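Local structure of binding component of ABC transporter (Wolinella succinogenes, 3K4U) at residues P13-F18 with I161-F166; V91-L96 with T187-G192. The protein probably serves as the solute-binding component of an ABC transporter, holding lysine in the pocket of a family 3 bacterial solute-binding protein. All blocks are in the same frame, centred on the assembly; numbering follows the deposited sequence.

Interaction 1: P13-F18 with I161-F166. With LYS (lysine), chain K.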
ATOM      1  N   PRO E  13      13.014  -8.934 -39.779  1.00 22.14           N
ATOM      2  CA  PRO E  13      12.166 -10.089 -39.524  1.00 22.43           C
ATOM      3  C   PRO E  13      12.935 -11.314 -39.050  1.00 23.74           C
ATOM      4  O   PRO E  13      14.117 -11.483 -39.369  1.00 24.04           O
ATOM      5  CB  PRO E  13      11.510 -10.322 -40.871  1.00 22.02           C
ATOM      6  CG  PRO E  13      11.354  -8.892 -41.413  1.00  5.27           C
ATOM      7  CD  PRO E  13      12.681  -8.281 -41.059  1.00 22.02           C
ATOM      8  N   GLY E  14      12.287 -12.164 -38.270  1.00 24.26           N
ATOM      9  CA  GLY E  14      12.931 -13.428 -37.955  1.00 25.01           C
ATOM     10  C   GLY E  14      13.345 -13.601 -36.507  1.00 25.58           C
ATOM     11  O   GLY E  14      13.882 -14.646 -36.167  1.00 26.24           O
ATOM     12  N   TYR E  15      13.113 -12.573 -35.684  1.00 24.70           N
ATOM     13  CA  TYR E  15      13.065 -12.700 -34.247  1.00 24.31           C
ATOM     14  C   TYR E  15      11.645 -13.051 -33.885  1.00 24.22           C
ATOM     15  O   TYR E  15      10.861 -12.168 -33.545  1.00 24.28           O
ATOM     16  CB  TYR E  15      13.431 -11.365 -33.599  1.00 25.06           C
ATOM     17  CG  TYR E  15      13.462 -11.329 -32.084  1.00 18.37           C
ATOM     18  CD1 TYR E  15      13.568 -10.111 -31.417  1.00 25.13           C
ATOM     19  CD2 TYR E  15      13.394 -12.495 -31.312  1.00 25.22           C
ATOM     20  CE1 TYR E  15      13.627 -10.043 -30.042  1.00 18.54           C
ATOM     21  CE2 TYR E  15      13.436 -12.435 -29.917  1.00 18.76           C
ATOM     22  CZ  TYR E  15      13.550 -11.208 -29.300  1.00 24.82           C
ATOM     23  OH  TYR E  15      13.587 -11.126 -27.930  1.00 19.34           O
ATOM     24  N   LEU E  16      11.314 -14.340 -33.992  1.00 24.18           N
ATOM     25  CA  LEU E  16      10.039 -14.902 -33.522  1.00 24.65           C
ATOM     26  C   LEU E  16       9.793 -14.662 -32.024  1.00 25.08           C
ATOM     27  O   LEU E  16      10.720 -14.828 -31.234  1.00 25.25           O
ATOM     28  CB  LEU E  16      10.080 -16.415 -33.752  1.00 24.53           C
ATOM     29  CG  LEU E  16       9.549 -17.075 -35.035  1.00 23.40           C
ATOM     30  CD1 LEU E  16       9.629 -16.193 -36.294  1.00 24.29           C
ATOM     31  CD2 LEU E  16      10.324 -18.344 -35.251  1.00 24.84           C
ATOM     32  N   PRO E  17       8.566 -14.265 -31.616  1.00 25.49           N
ATOM     33  CA  PRO E  17       7.334 -13.879 -32.322  1.00 25.32           C
ATOM     34  C   PRO E  17       7.141 -12.357 -32.434  1.00 24.68           C
ATOM     35  O   PRO E  17       6.005 -11.885 -32.506  1.00 23.66           O
ATOM     36  CB  PRO E  17       6.255 -14.407 -31.394  1.00 25.46           C
ATOM     37  CG  PRO E  17       6.805 -14.073 -30.027  1.00 16.47           C
ATOM     38  CD  PRO E  17       8.321 -14.316 -30.155  1.00 25.65           C
ATOM     39  N   PHE E  18       8.231 -11.596 -32.446  1.00 24.84           N
ATOM     40  CA  PHE E  18       8.123 -10.166 -32.594  1.00 25.45           C
ATOM     41  C   PHE E  18       7.912  -9.775 -34.068  1.00 28.10           C
ATOM     42  O   PHE E  18       7.073  -8.921 -34.392  1.00 28.67           O
ATOM     43  CB  PHE E  18       9.384  -9.526 -32.055  1.00 25.37           C
ATOM     44  CG  PHE E  18       9.503  -9.557 -30.557  1.00 29.01           C
ATOM     45  CD1 PHE E  18       9.207  -8.438 -29.801  1.00 25.45           C
ATOM     46  CD2 PHE E  18       9.961 -10.680 -29.906  1.00 25.53           C
ATOM     47  CE1 PHE E  18       9.324  -8.458 -28.411  1.00 29.53           C
ATOM     48  CE2 PHE E  18      10.079 -10.704 -28.520  1.00 29.88           C
ATOM     49  CZ  PHE E  18       9.757  -9.579 -27.776  1.00 24.87           C
ATOM     50  N   ILE E 161      21.731 -19.926 -27.899  1.00 27.08           N
ATOM     51  CA  ILE E 161      21.465 -18.895 -26.871  1.00 25.39           C
ATOM     52  C   ILE E 161      20.799 -17.693 -27.509  1.00 25.23           C
ATOM     53  O   ILE E 161      21.233 -17.222 -28.553  1.00 26.05           O
ATOM     54  CB  ILE E 161      22.729 -18.384 -26.162  1.00 23.78           C
ATOM     55  CG1 ILE E 161      22.340 -17.381 -25.047  1.00  9.24           C
ATOM     56  CG2 ILE E 161      23.692 -17.728 -27.173  1.00  8.10           C
ATOM     57  CD1 ILE E 161      23.530 -16.899 -24.135  1.00 21.84           C
ATOM     58  N   PHE E 162      19.753 -17.186 -26.871  1.00 24.35           N
ATOM     59  CA  PHE E 162      18.999 -16.087 -27.441  1.00 23.01           C
ATOM     60  C   PHE E 162      17.898 -15.690 -26.475  1.00 21.90           C
ATOM     61  O   PHE E 162      17.616 -16.417 -25.529  1.00 21.34           O
ATOM     62  CB  PHE E 162      18.386 -16.524 -28.785  1.00 22.22           C
ATOM     63  CG  PHE E 162      18.148 -15.395 -29.722  1.00 18.60           C
ATOM     64  CD1 PHE E 162      19.156 -14.967 -30.582  1.00 21.66           C
ATOM     65  CD2 PHE E 162      16.925 -14.751 -29.750  1.00 21.41           C
ATOM     66  CE1 PHE E 162      18.942 -13.888 -31.433  1.00 18.55           C
ATOM     67  CE2 PHE E 162      16.705 -13.683 -30.595  1.00 18.67           C
ATOM     68  CZ  PHE E 162      17.712 -13.251 -31.442  1.00 21.23           C
ATOM     69  N   ASP E 163      17.294 -14.534 -26.736  1.00 20.99           N
ATOM     70  CA  ASP E 163      16.112 -14.081 -26.052  1.00 20.45           C
ATOM     71  C   ASP E 163      15.121 -15.222 -25.877  1.00 21.90           C
ATOM     72  O   ASP E 163      14.804 -15.960 -26.815  1.00 21.04           O
ATOM     73  CB  ASP E 163      15.460 -12.910 -26.793  1.00 19.82           C
ATOM     74  CG  ASP E 163      16.374 -11.677 -26.899  1.00 35.68           C
ATOM     75  OD1 ASP E 163      15.865 -10.521 -26.980  1.00 18.86           O
ATOM     76  OD2 ASP E 163      17.602 -11.864 -26.917  1.00 19.64           O
ATOM     77  N   LEU E 164      14.647 -15.347 -24.635  1.00 23.96           N
ATOM     78  CA  LEU E 164      13.782 -16.439 -24.203  1.00 25.47           C
ATOM     79  C   LEU E 164      12.482 -16.577 -24.993  1.00 25.04           C
ATOM     80  O   LEU E 164      12.014 -17.695 -25.214  1.00 24.85           O
ATOM     81  CB  LEU E 164      13.463 -16.280 -22.714  1.00 26.87           C
ATOM     82  CG  LEU E 164      12.667 -17.374 -22.023  1.00 32.54           C
ATOM     83  CD1 LEU E 164      13.198 -17.477 -20.642  1.00 27.89           C
ATOM     84  CD2 LEU E 164      11.194 -17.046 -22.002  1.00 27.52           C
ATOM     85  N   PRO E 165      11.875 -15.447 -25.401  1.00 24.59           N
ATOM     86  CA  PRO E 165      10.591 -15.628 -26.083  1.00 24.14           C
ATOM     87  C   PRO E 165      10.766 -16.214 -27.458  1.00 23.91           C
ATOM     88  O   PRO E 165       9.865 -16.875 -27.953  1.00 24.02           O
ATOM     89  CB  PRO E 165      10.006 -14.225 -26.120  1.00 24.32           C
ATOM     90  CG  PRO E 165      10.730 -13.494 -24.961  1.00  4.09           C
ATOM     91  CD  PRO E 165      12.110 -14.040 -25.042  1.00 24.25           C
ATOM     92  N   PHE E 166      11.948 -16.043 -28.031  1.00 24.53           N
ATOM     93  CA  PHE E 166      12.298 -16.759 -29.259  1.00 26.30           C
ATOM     94  C   PHE E 166      12.294 -18.262 -29.049  1.00 28.37           C
ATOM     95  O   PHE E 166      11.637 -19.003 -29.798  1.00 30.14           O
ATOM     96  CB  PHE E 166      13.647 -16.307 -29.805  1.00 26.66           C
ATOM     97  CG  PHE E 166      14.094 -17.052 -31.040  1.00 37.66           C
ATOM     98  CD1 PHE E 166      13.961 -16.478 -32.300  1.00 26.81           C
ATOM     99  CD2 PHE E 166      14.694 -18.314 -30.936  1.00 27.47           C
ATOM    100  CE1 PHE E 166      14.384 -17.152 -33.439  1.00 37.54           C
ATOM    101  CE2 PHE E 166      15.130 -18.999 -32.081  1.00 37.76           C
ATOM    102  CZ  PHE E 166      14.968 -18.418 -33.332  1.00 27.43           C
TER
HETATM  103  N   LYS K 501      17.058  -8.318 -27.942  1.00 30.74           N
HETATM  104  CA  LYS K 501      17.895  -8.655 -29.075  1.00 30.80           C
HETATM  105  C   LYS K 501      18.873  -7.520 -29.275  1.00 30.93           C
HETATM  106  O   LYS K 501      18.533  -6.375 -28.988  1.00 30.69           O
HETATM  107  CB  LYS K 501      17.038  -8.817 -30.339  1.00 30.98           C
HETATM  108  CG  LYS K 501      17.669  -9.643 -31.435  1.00 24.16           C
HETATM  109  CD  LYS K 501      17.267  -9.127 -32.772  1.00 30.39           C
HETATM  110  CE  LYS K 501      17.570 -10.115 -33.903  1.00 25.37           C
HETATM  111  NZ  LYS K 501      16.886  -9.755 -35.172  1.00 30.30           N
HETATM  112  OXT LYS K 501      20.000  -7.713 -29.725  1.00 31.04           O

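Interaction 2: V91-L96 with T187-G192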
ATOM      1  N   VAL E  91      12.767  -9.219 -20.975  1.00 21.97           N
ATOM      2  CA  VAL E  91      13.129 -10.527 -21.518  1.00 24.15           C
ATOM      3  C   VAL E  91      14.474 -10.953 -20.962  1.00 25.18           C
ATOM      4  O   VAL E  91      15.205 -10.119 -20.424  1.00 26.49           O
ATOM      5  CB  VAL E  91      13.205 -10.404 -23.047  1.00 24.97           C
ATOM      6  CG1 VAL E  91      14.386 -11.244 -23.654  1.00 11.65           C
ATOM      7  CG2 VAL E  91      11.832 -10.702 -23.663  1.00 10.67           C
ATOM      8  N   GLY E  92      14.807 -12.234 -21.079  1.00 24.83           N
ATOM      9  CA  GLY E  92      16.162 -12.692 -20.746  1.00 24.96           C
ATOM     10  C   GLY E  92      16.675 -13.723 -21.733  1.00 25.18           C
ATOM     11  O   GLY E  92      15.908 -14.302 -22.509  1.00 25.07           O
ATOM     12  N   GLN E  93      17.977 -13.949 -21.728  1.00 25.37           N
ATOM     13  CA  GLN E  93      18.518 -15.012 -22.557  1.00 26.57           C
ATOM     14  C   GLN E  93      18.307 -16.400 -21.975  1.00 26.78           C
ATOM     15  O   GLN E  93      18.386 -16.596 -20.766  1.00 28.24           O
ATOM     16  CB  GLN E  93      19.995 -14.782 -22.851  1.00 27.35           C
ATOM     17  CG  GLN E  93      20.261 -14.482 -24.300  1.00 47.24           C
ATOM     18  CD  GLN E  93      19.892 -13.090 -24.649  1.00 27.24           C
ATOM     19  OE1 GLN E  93      18.725 -12.768 -24.825  1.00 47.58           O
ATOM     20  NE2 GLN E  93      20.887 -12.227 -24.736  1.00 47.88           N
ATOM     21  N   SER E  94      18.013 -17.347 -22.849  1.00 25.45           N
ATOM     22  CA  SER E  94      17.796 -18.722 -22.476  1.00 24.75           C
ATOM     23  C   SER E  94      18.630 -19.597 -23.379  1.00 25.03           C
ATOM     24  O   SER E  94      19.348 -19.104 -24.246  1.00 24.95           O
ATOM     25  CB  SER E  94      16.338 -19.087 -22.669  1.00 24.98           C
ATOM     26  OG  SER E  94      15.645 -19.090 -21.448  1.00 34.57           O
ATOM     27  N   LEU E  95      18.546 -20.904 -23.154  1.00 25.50           N
ATOM     28  CA  LEU E  95      19.318 -21.877 -23.898  1.00 25.31           C
ATOM     29  C   LEU E  95      18.426 -22.942 -24.561  1.00 26.08           C
ATOM     30  O   LEU E  95      17.474 -23.454 -23.950  1.00 25.47           O
ATOM     31  CB  LEU E  95      20.377 -22.502 -22.999  1.00 24.62           C
ATOM     32  CG  LEU E  95      21.285 -21.556 -22.196  1.00 39.67           C
ATOM     33  CD1 LEU E  95      22.266 -22.350 -21.358  1.00 24.46           C
ATOM     34  CD2 LEU E  95      22.041 -20.562 -23.086  1.00 24.64           C
ATOM     35  N   LEU E  96      18.716 -23.242 -25.825  1.00 27.29           N
ATOM     36  CA  LEU E  96      18.146 -24.417 -26.449  1.00 29.09           C
ATOM     37  C   LEU E  96      19.279 -25.412 -26.644  1.00 31.35           C
ATOM     38  O   LEU E  96      20.300 -25.053 -27.228  1.00 31.49           O
ATOM     39  CB  LEU E  96      17.483 -24.073 -27.779  1.00 28.62           C
ATOM     40  CG  LEU E  96      16.214 -23.218 -27.822  1.00 37.09           C
ATOM     41  CD1 LEU E  96      15.721 -23.156 -29.269  1.00 28.13           C
ATOM     42  CD2 LEU E  96      15.119 -23.731 -26.885  1.00 27.99           C
ATOM     43  N   THR E 187      19.929 -13.006 -18.296  1.00 25.34           N
ATOM     44  CA  THR E 187      20.232 -11.592 -18.358  1.00 24.03           C
ATOM     45  C   THR E 187      19.017 -10.798 -17.923  1.00 24.25           C
ATOM     46  O   THR E 187      17.954 -11.362 -17.643  1.00 24.67           O
ATOM     47  CB  THR E 187      20.733 -11.140 -19.770  1.00 23.94           C
ATOM     48  OG1 THR E 187      20.022 -11.834 -20.818  1.00 22.19           O
ATOM     49  CG2 THR E 187      22.243 -11.367 -19.924  1.00 21.27           C
ATOM     50  N   TYR E 188      19.168  -9.487 -17.828  1.00 23.89           N
ATOM     51  CA  TYR E 188      18.019  -8.645 -17.570  1.00 22.84           C
ATOM     52  C   TYR E 188      17.962  -7.716 -18.735  1.00 22.47           C
ATOM     53  O   TYR E 188      18.819  -6.818 -18.860  1.00 22.33           O
ATOM     54  CB  TYR E 188      18.149  -7.862 -16.265  1.00 22.10           C
ATOM     55  CG  TYR E 188      16.956  -6.997 -16.048  1.00 25.90           C
ATOM     56  CD1 TYR E 188      15.777  -7.527 -15.506  1.00 22.28           C
ATOM     57  CD2 TYR E 188      16.973  -5.659 -16.420  1.00 21.80           C
ATOM     58  CE1 TYR E 188      14.645  -6.724 -15.324  1.00 26.55           C
ATOM     59  CE2 TYR E 188      15.858  -4.860 -16.263  1.00 26.53           C
ATOM     60  CZ  TYR E 188      14.703  -5.389 -15.710  1.00 21.80           C
ATOM     61  OH  TYR E 188      13.606  -4.557 -15.531  1.00 27.58           O
ATOM     62  N   GLU E 189      16.977  -7.948 -19.608  1.00 21.83           N
ATOM     63  CA  GLU E 189      16.985  -7.278 -20.907  1.00 20.95           C
ATOM     64  C   GLU E 189      15.712  -6.590 -21.239  1.00 20.23           C
ATOM     65  O   GLU E 189      14.836  -7.167 -21.845  1.00 21.91           O
ATOM     66  CB  GLU E 189      17.457  -8.198 -22.029  1.00 20.66           C
ATOM     67  CG  GLU E 189      18.983  -8.323 -22.044  1.00 35.63           C
ATOM     68  CD  GLU E 189      19.474  -9.411 -22.963  1.00 20.35           C
ATOM     69  OE1 GLU E 189      20.637  -9.843 -22.823  1.00 35.79           O
ATOM     70  OE2 GLU E 189      18.700  -9.831 -23.845  1.00 36.24           O
ATOM     71  N   PRO E 190      15.588  -5.343 -20.797  1.00 17.92           N
ATOM     72  CA  PRO E 190      14.442  -4.524 -21.109  1.00 17.49           C
ATOM     73  C   PRO E 190      14.423  -4.155 -22.577  1.00 18.35           C
ATOM     74  O   PRO E 190      15.450  -3.760 -23.158  1.00 20.53           O
ATOM     75  CB  PRO E 190      14.677  -3.272 -20.273  1.00 16.99           C
ATOM     76  CG  PRO E 190      16.102  -3.242 -20.047  1.00  4.52           C
ATOM     77  CD  PRO E 190      16.533  -4.661 -19.909  1.00 16.51           C
ATOM     78  N   LEU E 191      13.256  -4.258 -23.172  1.00 16.66           N
ATOM     79  CA  LEU E 191      13.113  -4.066 -24.582  1.00 15.25           C
ATOM     80  C   LEU E 191      12.370  -2.734 -24.787  1.00 17.04           C
ATOM     81  O   LEU E 191      11.324  -2.506 -24.147  1.00 18.62           O
ATOM     82  CB  LEU E 191      12.335  -5.267 -25.123  1.00 12.71           C
ATOM     83  CG  LEU E 191      13.048  -6.438 -25.819  1.00 16.25           C
ATOM     84  CD1 LEU E 191      14.481  -6.738 -25.398  1.00 11.73           C
ATOM     85  CD2 LEU E 191      12.231  -7.661 -25.749  1.00 12.05           C
ATOM     86  N   GLY E 192      12.888  -1.852 -25.642  1.00 15.92           N
ATOM     87  CA  GLY E 192      12.221  -0.583 -25.892  1.00 15.53           C
ATOM     88  C   GLY E 192      12.234  -0.160 -27.359  1.00 16.05           C
ATOM     89  O   GLY E 192      13.037  -0.685 -28.145  1.00 18.14           O
TER

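Interaction 1: P13-F18 with I161-F166
Tyr-15 and Phe-162 form an offset edge-to-face aromatic pair: ring centroids lie 5.4 Å apart with planes at 75°, and the edge of Phe-162 is directed at the face of Tyr-15. On the opposite face of the Tyr-15 ring sits Phe-18 CD2, 3.6 Å above its plane, so the phenol is held between two phenylalanines. Two further apolar contacts come in at ring edges. Phe-166 CB meets the rim of Tyr-15 at CE2 (3.9 Å), and Pro-165 CB lies at the edge of Phe-18, 4.3 Å from its CE2.

Polar contacts centre on Asp-163. Its OD1 accepts a hydrogen bond from the N of the bound lysine at 2.7 Å. Tyr-15, with CG anti to its own N (chi1 -179°), sends its OH toward that same oxygen, but the modelled bond is weak and the hydroxyl position doubtful. On the backbone, Phe-166 CA makes a CA-H...O contact of 3.2 Å with Leu-16 O, the carbonyl oxygen of the cis peptide that leads into Pro-17.

The ligand joins the apolar groups as well: its CB lies 3.6 Å from Tyr-15 CE1, its CG 3.6 Å from Phe-162 CZ. Glu-12, Thr-73, Arg-78 and Ser-125 supply further hydrogen bonds. This is the lysine pocket of a solute-binding protein, with aromatic rings along the aliphatic chain and a carboxylate at the alpha-amino group.

Interaction 2: V91-L96 with T187-G192
Gln-93 and Glu-189 bring two flat groups together, the terminal amide and the carboxylate; the planes are turned 60° apart, too far for a face-on-face stack, and the two side chains meet nearly at a right angle. The Tyr-188 side chain leaves its backbone on the side away from 91-96, and its ring meets His-215 of a second subunit with the planes nearly parallel.

Thr-187 supplies a side-chain-to-backbone hydrogen bond. With OG1 set between its backbone N and carbonyl carbon (chi1 38°), it accepts Gln-93 N at 3.1 Å, N-H...O angle 154°, and gives a weak hydrogen bond to Glu-189 OE1. An alanine at Gln-93 would keep that backbone bond but is likely to leave the buried Glu-189 carboxylate without its polar neighbour across the strands.

The backbones register at Val-91 and Glu-189, an antiparallel hydrogen-bonded pair: Val-91 N reaches Glu-189 O at 3.0 Å, and Glu-189 N reaches Val-91 O at 2.9 Å. Alongside, Val-91 CG2 packs on Leu-191 CD2 at 3.7 Å, and Leu-191 also touches the bound lysine. Such a pairing of strands 89-98 and 189-195 is consistent with the two-stranded hinge joining the lobes of type II periplasmic binding proteins.

From the N terminus the chain first passes 13-18, in the loop after strand 6-11, then 91-96, then 161-166, and last 187-192. Interaction 1 closes a loop of 142 residues and interaction 2 one of 90; because the segments alternate, the two loops cross and neither nests in the other. Strands 89-98 and 159-163 are antiparallel neighbours, with probable hydrogen bonds from Leu-164 N to Gly-92 O (2.7 Å) and from Ser-94 N to Phe-162 O (2.9 Å). Interaction 1 thus ties the early loop to the start of helix 164-175, while interaction 2 adds strand 189-195 to the same sheet; both border the bound lysine.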